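PDB 4YZT: cellulose hydrolase from Bacillus licheniformis, which hydrolyses internal beta-1,4-glucosidic bonds of cellulose as a family 5 (subfamily 4) endoglucanase with a (beta/alpha)8-barrel catalytic domain. Local coordinates for residues A[95-100]-A[146-151]; A[223-228]-A[273-278]; A[266-271]-A[298-303]. All coordinates share one frame; numbering follows the deposited sequence.

Contact 1 (A[95-100]-A[146-151]); sequences NRVEEV and ERFKNK
Glu98, midway along helix 91-105, reaches the end of helix 130-147 and divides its carboxylate between Arg147 and Lys151. Its CB lies 4.0 Å from Phe148 CZ, the ring carbon that also meets the Glu98 backbone at CA. With CG anti to the backbone N (chi1 -178°) and the chain extended beyond it, CG passes the end of Lys151, 3.9 Å from NZ. The two oxygens part: OE1 accepts from Arg147 NH1 at 2.7 Å, met nearly along its C-O axis, while OE2 receives Lys151 NZ at 2.7 Å on its anti side. Only NH1 of Arg147 bonds to the carboxylate, whose plane stands 65° from that of the guanidinium, so the bridge is a single-nitrogen one. The other edge contact of Arg147 is with Asn95, whose OD1 takes both NH1 and NH2 at 3.2 Å within the guanidinium plane. Beneath the polar layer, Val97 CG1 packs 3.9 Å from Phe148 CZ, and Phe148 continues onto Leu113, Leu155 and Phe157 of the barrel strands. Lys151 also bridges to Asp102. Two cations against two carboxylates and an amide oxygen make a network whose charges probably largely compensate at the rim of an apolar helix-strand layer.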
# COMPACT_ATOMS: atom_id res chain seq x y z
N ASN A 95 -28.19 -6.68 -1.74
CA ASN A 95 -28.69 -5.54 -0.99
C ASN A 95 -27.57 -4.85 -0.21
O ASN A 95 -27.54 -3.62 -0.13
CB ASN A 95 -29.80 -5.93 -0.02
CG ASN A 95 -31.10 -6.27 -0.72
OD1 ASN A 95 -31.27 -5.99 -1.91
ND2 ASN A 95 -32.03 -6.88 0.02
N ARG A 96 -26.67 -5.64 0.36
CA ARG A 96 -25.59 -5.09 1.16
C ARG A 96 -24.59 -4.35 0.27
O ARG A 96 -24.14 -3.26 0.61
CB ARG A 96 -24.89 -6.19 1.98
CG ARG A 96 -23.60 -5.76 2.66
CD ARG A 96 -23.81 -4.68 3.75
NE ARG A 96 -22.55 -4.32 4.41
CZ ARG A 96 -22.40 -3.31 5.28
NH1 ARG A 96 -23.43 -2.53 5.58
NH2 ARG A 96 -21.22 -3.06 5.82
N VAL A 97 -24.25 -4.93 -0.88
CA VAL A 97 -23.32 -4.27 -1.80
C VAL A 97 -23.92 -2.94 -2.26
O VAL A 97 -23.21 -1.93 -2.34
CB VAL A 97 -22.97 -5.15 -3.02
CG1 VAL A 97 -22.09 -4.37 -4.01
CG2 VAL A 97 -22.24 -6.43 -2.58
N GLU A 98 -25.23 -2.93 -2.53
CA GLU A 98 -25.89 -1.68 -2.94
C GLU A 98 -25.87 -0.65 -1.81
O GLU A 98 -25.62 0.53 -2.04
CB GLU A 98 -27.34 -1.91 -3.39
CG GLU A 98 -27.98 -0.60 -3.86
CD GLU A 98 -29.39 -0.73 -4.39
OE1 GLU A 98 -30.00 -1.82 -4.32
OE2 GLU A 98 -29.90 0.31 -4.87
N GLU A 99 -26.13 -1.11 -0.58
CA GLU A 99 -26.08 -0.21 0.59
C GLU A 99 -24.72 0.47 0.71
O GLU A 99 -24.64 1.70 0.86
CB GLU A 99 -26.40 -1.00 1.87
CG GLU A 99 -26.19 -0.20 3.15
CD GLU A 99 -26.71 -0.92 4.38
OE1 GLU A 99 -26.13 -1.96 4.76
OE2 GLU A 99 -27.71 -0.45 4.95
N VAL A 100 -23.65 -0.31 0.63
CA VAL A 100 -22.31 0.24 0.77
C VAL A 100 -21.98 1.13 -0.43
O VAL A 100 -21.42 2.20 -0.27
CB VAL A 100 -21.24 -0.87 0.94
CG1 VAL A 100 -19.83 -0.31 0.85
CG2 VAL A 100 -21.43 -1.59 2.27
N GLU A 146 -27.59 -4.98 -14.03
CA GLU A 146 -29.01 -4.66 -13.93
C GLU A 146 -29.33 -3.95 -12.61
O GLU A 146 -30.07 -2.97 -12.61
CB GLU A 146 -29.87 -5.93 -14.06
CG GLU A 146 -29.93 -6.54 -15.45
CD GLU A 146 -30.85 -5.82 -16.41
OE1 GLU A 146 -31.56 -4.88 -15.99
OE2 GLU A 146 -30.90 -6.22 -17.59
N ARG A 147 -28.79 -4.45 -11.51
CA ARG A 147 -29.04 -3.84 -10.20
C ARG A 147 -28.56 -2.39 -10.16
O ARG A 147 -29.24 -1.53 -9.62
CB ARG A 147 -28.35 -4.65 -9.08
CG ARG A 147 -28.50 -4.04 -7.68
CD ARG A 147 -29.98 -3.84 -7.27
NE ARG A 147 -30.57 -5.07 -6.75
CZ ARG A 147 -30.71 -5.35 -5.46
NH1 ARG A 147 -30.32 -4.47 -4.54
NH2 ARG A 147 -31.24 -6.49 -5.08
N PHE A 148 -27.39 -2.12 -10.74
CA PHE A 148 -26.77 -0.81 -10.63
C PHE A 148 -26.95 0.04 -11.89
O PHE A 148 -26.31 1.08 -12.04
CB PHE A 148 -25.28 -0.99 -10.29
CG PHE A 148 -25.04 -1.52 -8.90
CD1 PHE A 148 -24.91 -0.64 -7.83
CD2 PHE A 148 -24.98 -2.89 -8.66
CE1 PHE A 148 -24.69 -1.12 -6.52
CE2 PHE A 148 -24.77 -3.38 -7.36
CZ PHE A 148 -24.63 -2.49 -6.29
N LYS A 149 -27.83 -0.40 -12.77
CA LYS A 149 -28.07 0.25 -14.06
C LYS A 149 -28.40 1.76 -13.97
O LYS A 149 -27.95 2.56 -14.81
CB LYS A 149 -29.21 -0.47 -14.78
CG LYS A 149 -29.68 0.21 -16.06
CD LYS A 149 -30.74 -0.61 -16.79
CE LYS A 149 -31.28 0.17 -17.98
NZ LYS A 149 -32.28 -0.62 -18.79
N ASN A 150 -29.16 2.14 -12.95
CA ASN A 150 -29.72 3.48 -12.85
C ASN A 150 -28.96 4.42 -11.93
O ASN A 150 -29.40 5.55 -11.70
CB ASN A 150 -31.17 3.38 -12.40
CG ASN A 150 -32.01 2.64 -13.40
OD1 ASN A 150 -31.93 2.91 -14.61
ND2 ASN A 150 -32.80 1.68 -12.93
N LYS A 151 -27.83 3.94 -11.41
CA LYS A 151 -26.97 4.75 -10.57
C LYS A 151 -26.29 5.85 -11.38
O LYS A 151 -26.10 5.72 -12.60
CB LYS A 151 -25.91 3.88 -9.90
CG LYS A 151 -26.49 2.74 -9.04
CD LYS A 151 -27.32 3.30 -7.86
CE LYS A 151 -27.91 2.14 -7.04
NZ LYS A 151 -28.75 2.59 -5.89

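Contact 2 (A[223-228]-A[273-278]); sequences HYYSPW and GTLGAN. With BGC (beta-D-glucopyranose), chain B.
Tyr225 and Leu275 meet where two loops leave the C-terminal ends of neighbouring strands, 218-224 and 267-272, of the (beta/alpha)8 barrel, the end that carries the glycan site in this fold. The apolar contacts centre on Leu275. With CG anti to the carbonyl carbon (chi1 -57°), its branched end is carried toward Tyr225. CD2 lies 3.9 Å from Tyr225 CE1, and CD1 sits over one face of that ring. The same CD1 meets the six-membered ring of Trp228 obliquely, 3.7 Å from CZ3, so one methyl is shared by two aromatic side chains.

Backbone groups of the two segments take part in two ways. Gly273 O lies in the plane of the Tyr225 ring, 3.5 Å from CD1 at its edge, a close approach without a hydrogen bond. One water joins the two backbones, donating to Tyr224 O at 2.8 Å and accepting from Gly273 N at 2.9 Å. Outside the two segments, the phenol OH of Tyr225 is hydrogen-bonded to Glu271 OE1.

His223, Tyr225 and Leu275 all line the glycan pocket. Glucose O1 lies near the plane of the Tyr225 ring, at its edge, and Leu275 CD1 is 4.0 Å from glucose C6. His223 ND1, which also bonds Glu162, makes a weak hydrogen bond of 3.3 Å to glucose O1, and that oxygen lies near the plane of the imidazole, at its edge.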
# COMPACT_ATOMS: atom_id res chain seq x y z
N HIS A 223 -2.15 -2.29 -11.98
CA HIS A 223 -1.74 -2.09 -10.60
C HIS A 223 -0.23 -1.89 -10.58
O HIS A 223 0.49 -2.41 -11.44
CB HIS A 223 -2.14 -3.28 -9.72
CG HIS A 223 -3.62 -3.52 -9.65
ND1 HIS A 223 -4.16 -4.61 -9.02
CD2 HIS A 223 -4.66 -2.79 -10.12
CE1 HIS A 223 -5.49 -4.55 -9.12
NE2 HIS A 223 -5.81 -3.46 -9.79
N TYR A 224 0.26 -1.17 -9.58
CA TYR A 224 1.70 -0.91 -9.51
C TYR A 224 2.22 -1.10 -8.11
O TYR A 224 1.82 -0.37 -7.21
CB TYR A 224 2.01 0.51 -9.99
CG TYR A 224 3.49 0.74 -10.21
CD1 TYR A 224 4.10 0.33 -11.39
CD2 TYR A 224 4.28 1.36 -9.24
CE1 TYR A 224 5.47 0.52 -11.61
CE2 TYR A 224 5.65 1.57 -9.45
CZ TYR A 224 6.23 1.15 -10.64
OH TYR A 224 7.58 1.34 -10.88
N TYR A 225 3.12 -2.06 -7.95
CA TYR A 225 3.72 -2.36 -6.65
C TYR A 225 5.23 -2.60 -6.76
O TYR A 225 5.77 -3.49 -6.10
CB TYR A 225 3.06 -3.60 -6.04
CG TYR A 225 1.66 -3.43 -5.48
CD1 TYR A 225 1.41 -2.62 -4.37
CD2 TYR A 225 0.59 -4.14 -6.04
CE1 TYR A 225 0.13 -2.50 -3.84
CE2 TYR A 225 -0.70 -4.03 -5.51
CZ TYR A 225 -0.92 -3.22 -4.42
OH TYR A 225 -2.19 -3.11 -3.90
N SER A 226 5.91 -1.81 -7.59
CA SER A 226 7.35 -1.99 -7.77
C SER A 226 8.17 -0.94 -7.03
O SER A 226 7.78 0.22 -6.94
CB SER A 226 7.69 -1.96 -9.26
OG SER A 226 7.06 -3.05 -9.91
N PRO A 227 9.33 -1.37 -6.48
CA PRO A 227 9.87 -2.73 -6.44
C PRO A 227 9.17 -3.56 -5.37
O PRO A 227 8.99 -3.08 -4.25
CB PRO A 227 11.35 -2.52 -6.07
CG PRO A 227 11.59 -1.01 -6.13
CD PRO A 227 10.25 -0.39 -5.89
N TRP A 228 8.75 -4.77 -5.72
CA TRP A 228 7.98 -5.61 -4.81
C TRP A 228 8.68 -5.80 -3.46
O TRP A 228 8.03 -5.76 -2.41
CB TRP A 228 7.73 -6.98 -5.42
CG TRP A 228 6.96 -7.88 -4.51
CD1 TRP A 228 7.45 -8.94 -3.80
CD2 TRP A 228 5.57 -7.79 -4.21
NE1 TRP A 228 6.43 -9.52 -3.07
CE2 TRP A 228 5.27 -8.83 -3.29
CE3 TRP A 228 4.53 -6.94 -4.61
CZ2 TRP A 228 3.99 -9.04 -2.79
CZ3 TRP A 228 3.26 -7.14 -4.10
CH2 TRP A 228 3.00 -8.19 -3.21
N GLY A 273 0.87 1.33 -3.50
CA GLY A 273 1.17 1.69 -2.13
C GLY A 273 2.13 0.73 -1.47
O GLY A 273 2.46 -0.32 -2.02
N THR A 274 2.60 1.08 -0.27
CA THR A 274 3.49 0.17 0.43
C THR A 274 2.66 -0.87 1.16
O THR A 274 1.47 -0.67 1.42
CB THR A 274 4.45 0.91 1.41
OG1 THR A 274 3.70 1.80 2.25
CG2 THR A 274 5.46 1.72 0.61
N LEU A 275 3.31 -1.99 1.46
CA LEU A 275 2.66 -3.17 2.00
C LEU A 275 3.47 -3.68 3.18
O LEU A 275 3.79 -4.86 3.27
CB LEU A 275 2.53 -4.27 0.93
CG LEU A 275 1.79 -3.94 -0.37
CD1 LEU A 275 1.84 -5.14 -1.33
CD2 LEU A 275 0.35 -3.51 -0.11
N GLY A 276 3.82 -2.77 4.09
CA GLY A 276 4.58 -3.16 5.26
C GLY A 276 5.90 -2.42 5.45
O GLY A 276 6.41 -2.37 6.57
N ALA A 277 6.44 -1.85 4.37
CA ALA A 277 7.63 -1.00 4.47
C ALA A 277 7.40 0.03 5.57
O ALA A 277 6.35 0.69 5.58
CB ALA A 277 7.91 -0.31 3.13
N ASN A 278 8.35 0.18 6.50
CA ASN A 278 8.11 1.07 7.65
C ASN A 278 9.04 2.28 7.79
O ASN A 278 8.77 3.16 8.59
CB ASN A 278 8.13 0.25 8.96
CG ASN A 278 9.53 -0.23 9.36
OD1 ASN A 278 10.44 -0.32 8.54
ND2 ASN A 278 9.68 -0.56 10.63
C2 BGC B . -4.82 -7.59 -4.98
C3 BGC B . -5.09 -7.24 -3.56
C4 BGC B . -3.97 -7.59 -2.69
C5 BGC B . -2.71 -6.89 -3.19
C6 BGC B . -1.47 -7.07 -2.35
C1 BGC B . -3.53 -6.88 -5.30
O1 BGC B . -3.23 -6.72 -6.65
O2 BGC B . -5.84 -7.06 -5.88
O3 BGC B . -6.38 -7.83 -3.06
O4 BGC B . -4.30 -7.20 -1.31
O5 BGC B . -2.43 -7.41 -4.53
O6 BGC B . -1.10 -8.43 -2.44
O HOH W 1 3.12 1.06 -5.24

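Contact 3 (A[266-271]-A[298-303]); sequences PVIIGE and QMVPMW. With BGC (beta-D-glucopyranose), chain B.
Strands 267-272 and 299-303 are the seventh and eighth of the parallel barrel and, with helix 280-296 between them, form a beta-alpha-beta crossover. The axes of segments 267-271 and 299-303 approach to 4.5 Å, with 15° between their N-to-C directions, as expected of adjacent parallel strands. Three backbone hydrogen bonds fix the register: Val300 N to Val267 O at 2.9 Å, Ile269 N to Val300 O at 2.7 Å, and Met302 N to Ile269 O at 2.9 Å. Val300 therefore donates to one residue and accepts from another two places on, the alternation that defines a parallel pair. At the start of the pair a water accepts from Val267 N and donates to Gln298 O, whose residue ends the preceding helix in a Schellman motif.

Side chains separate by face. Ile268 and Val300 lie side by side, pointing the same way, with CG1 of the isoleucine 4.1 Å from CB of the valine. Farther along, Ile268 CG2 meets Met302 SD at 3.7 Å. The other face carries Val267, Ile269, Met299 and Pro301. There Ile269 CG1 stands anti to the carbonyl carbon (chi1 -58°), bringing CD1 within 3.7 Å of Met299 CB. Ile269 continues onto Phe290 and Ala294 of helix 280-296, while Val267 and Met299 rest on helix 243-261.

At the C-terminal end, Glu271 CA makes a CA-H...O contact with Met302 O, while its extended side chain leaves the strand pair for the glycan pocket. Glu271 OE2 accepts from glucose O2 at 2.7 Å and bridges to Arg72; OE1 is held by a tyrosine hydroxyl. The chemistry thus changes along one strand, from backbone bonds and buried hydrocarbon to a carboxylate engaged at both oxygens, which probably limits its rotation.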
# COMPACT_ATOMS: atom_id res chain seq x y z
N PRO A 266 -8.53 7.17 -20.94
CA PRO A 266 -8.30 7.43 -19.51
C PRO A 266 -7.68 6.20 -18.86
O PRO A 266 -7.90 5.08 -19.33
CB PRO A 266 -9.70 7.70 -18.96
CG PRO A 266 -10.55 8.02 -20.18
CD PRO A 266 -9.96 7.17 -21.27
N VAL A 267 -6.91 6.40 -17.79
CA VAL A 267 -6.26 5.29 -17.11
C VAL A 267 -6.40 5.41 -15.59
O VAL A 267 -6.21 6.50 -15.01
CB VAL A 267 -4.76 5.20 -17.50
CG1 VAL A 267 -4.02 4.16 -16.64
CG2 VAL A 267 -4.61 4.85 -18.99
N ILE A 268 -6.76 4.29 -14.97
CA ILE A 268 -6.82 4.18 -13.52
C ILE A 268 -5.78 3.20 -13.01
O ILE A 268 -5.74 2.05 -13.43
CB ILE A 268 -8.21 3.70 -13.03
CG1 ILE A 268 -9.28 4.75 -13.29
CG2 ILE A 268 -8.18 3.36 -11.52
CD1 ILE A 268 -10.71 4.30 -12.94
N ILE A 269 -4.93 3.67 -12.11
CA ILE A 269 -4.04 2.78 -11.38
C ILE A 269 -4.85 2.27 -10.20
O ILE A 269 -5.02 2.97 -9.20
CB ILE A 269 -2.77 3.52 -10.92
CG1 ILE A 269 -2.02 4.11 -12.12
CG2 ILE A 269 -1.85 2.59 -10.16
CD1 ILE A 269 -1.17 5.31 -11.77
N GLY A 270 -5.43 1.08 -10.35
CA GLY A 270 -6.42 0.61 -9.38
C GLY A 270 -5.87 0.33 -8.00
O GLY A 270 -6.61 0.39 -7.01
N GLU A 271 -4.58 0.00 -7.94
CA GLU A 271 -3.89 -0.21 -6.66
C GLU A 271 -2.43 0.21 -6.74
O GLU A 271 -1.74 -0.12 -7.71
CB GLU A 271 -3.95 -1.69 -6.22
CG GLU A 271 -5.36 -2.28 -6.04
CD GLU A 271 -5.32 -3.73 -5.60
OE1 GLU A 271 -4.27 -4.15 -5.04
OE2 GLU A 271 -6.33 -4.45 -5.79
N GLN A 298 -1.35 11.87 -16.22
CA GLN A 298 -2.81 11.83 -16.26
C GLN A 298 -3.42 10.45 -15.95
O GLN A 298 -4.38 10.03 -16.61
CB GLN A 298 -3.30 12.30 -17.63
CG GLN A 298 -2.75 13.66 -18.04
CD GLN A 298 -3.08 14.00 -19.47
OE1 GLN A 298 -4.20 13.77 -19.93
NE2 GLN A 298 -2.11 14.52 -20.20
N MET A 299 -2.89 9.78 -14.93
CA MET A 299 -3.39 8.49 -14.47
C MET A 299 -3.93 8.60 -13.05
O MET A 299 -3.26 9.13 -12.18
CB MET A 299 -2.28 7.44 -14.52
CG MET A 299 -1.69 7.27 -15.89
SD MET A 299 -0.10 6.45 -15.77
CE MET A 299 0.31 6.36 -17.52
N VAL A 300 -5.15 8.12 -12.84
CA VAL A 300 -5.79 8.22 -11.53
C VAL A 300 -5.16 7.20 -10.57
O VAL A 300 -5.24 5.99 -10.81
CB VAL A 300 -7.30 7.97 -11.62
CG1 VAL A 300 -7.94 7.97 -10.23
CG2 VAL A 300 -7.98 8.97 -12.55
N PRO A 301 -4.52 7.68 -9.49
CA PRO A 301 -3.93 6.74 -8.54
C PRO A 301 -4.89 6.38 -7.41
O PRO A 301 -5.37 7.26 -6.69
CB PRO A 301 -2.71 7.52 -8.00
CG PRO A 301 -3.12 8.97 -8.10
CD PRO A 301 -4.16 9.08 -9.21
N MET A 302 -5.16 5.08 -7.26
CA MET A 302 -6.03 4.63 -6.17
C MET A 302 -5.22 3.82 -5.15
O MET A 302 -4.65 2.78 -5.48
CB MET A 302 -7.21 3.82 -6.73
CG MET A 302 -7.98 4.58 -7.83
SD MET A 302 -9.65 3.98 -8.19
CE MET A 302 -10.54 4.61 -6.77
N TRP A 303 -5.19 4.30 -3.91
CA TRP A 303 -4.29 3.79 -2.85
C TRP A 303 -4.80 2.48 -2.25
O TRP A 303 -5.97 2.41 -1.85
CB TRP A 303 -4.17 4.86 -1.76
CG TRP A 303 -2.98 4.86 -0.85
CD1 TRP A 303 -1.82 4.14 -0.97
CD2 TRP A 303 -2.83 5.67 0.33
NE1 TRP A 303 -0.96 4.44 0.08
CE2 TRP A 303 -1.56 5.39 0.88
CE3 TRP A 303 -3.65 6.60 0.96
CZ2 TRP A 303 -1.10 6.00 2.04
CZ3 TRP A 303 -3.18 7.22 2.12
CH2 TRP A 303 -1.93 6.90 2.65
C2 BGC B . -4.82 -7.59 -4.98
C3 BGC B . -5.09 -7.24 -3.56
C4 BGC B . -3.97 -7.59 -2.69
C5 BGC B . -2.71 -6.89 -3.19
C6 BGC B . -1.47 -7.07 -2.35
C1 BGC B . -3.53 -6.88 -5.30
O1 BGC B . -3.23 -6.72 -6.65
O2 BGC B . -5.84 -7.06 -5.88
O3 BGC B . -6.38 -7.83 -3.06
O4 BGC B . -4.30 -7.20 -1.31
O5 BGC B . -2.43 -7.41 -4.53
O6 BGC B . -1.10 -8.43 -2.44
O HOH W 2 -7.03 9.37 -16.87

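Overall arrangement
All three contacts belong to the family 5 barrel domain. Contact 1 closes first along the chain, joining helices 91-105 and 130-147 on the outside of the barrel; the segments of contacts 2 and 3 then alternate. Contact 1 stands apart, its centre about 32 Å from that of contact 2 and about 23 Å from that of contact 3. Contacts 2 and 3, with centres about 15 Å apart, touch directly: their strands 218-224 and 267-272 are neighbours in the sheet, Tyr224 N lies 2.9 Å from Glu271 O, a probable hydrogen bond, and both contacts reach the same glucose. Contact 1 is thus peripheral helix packing, whereas contacts 2 and 3 link barrel framework to glycan pocket.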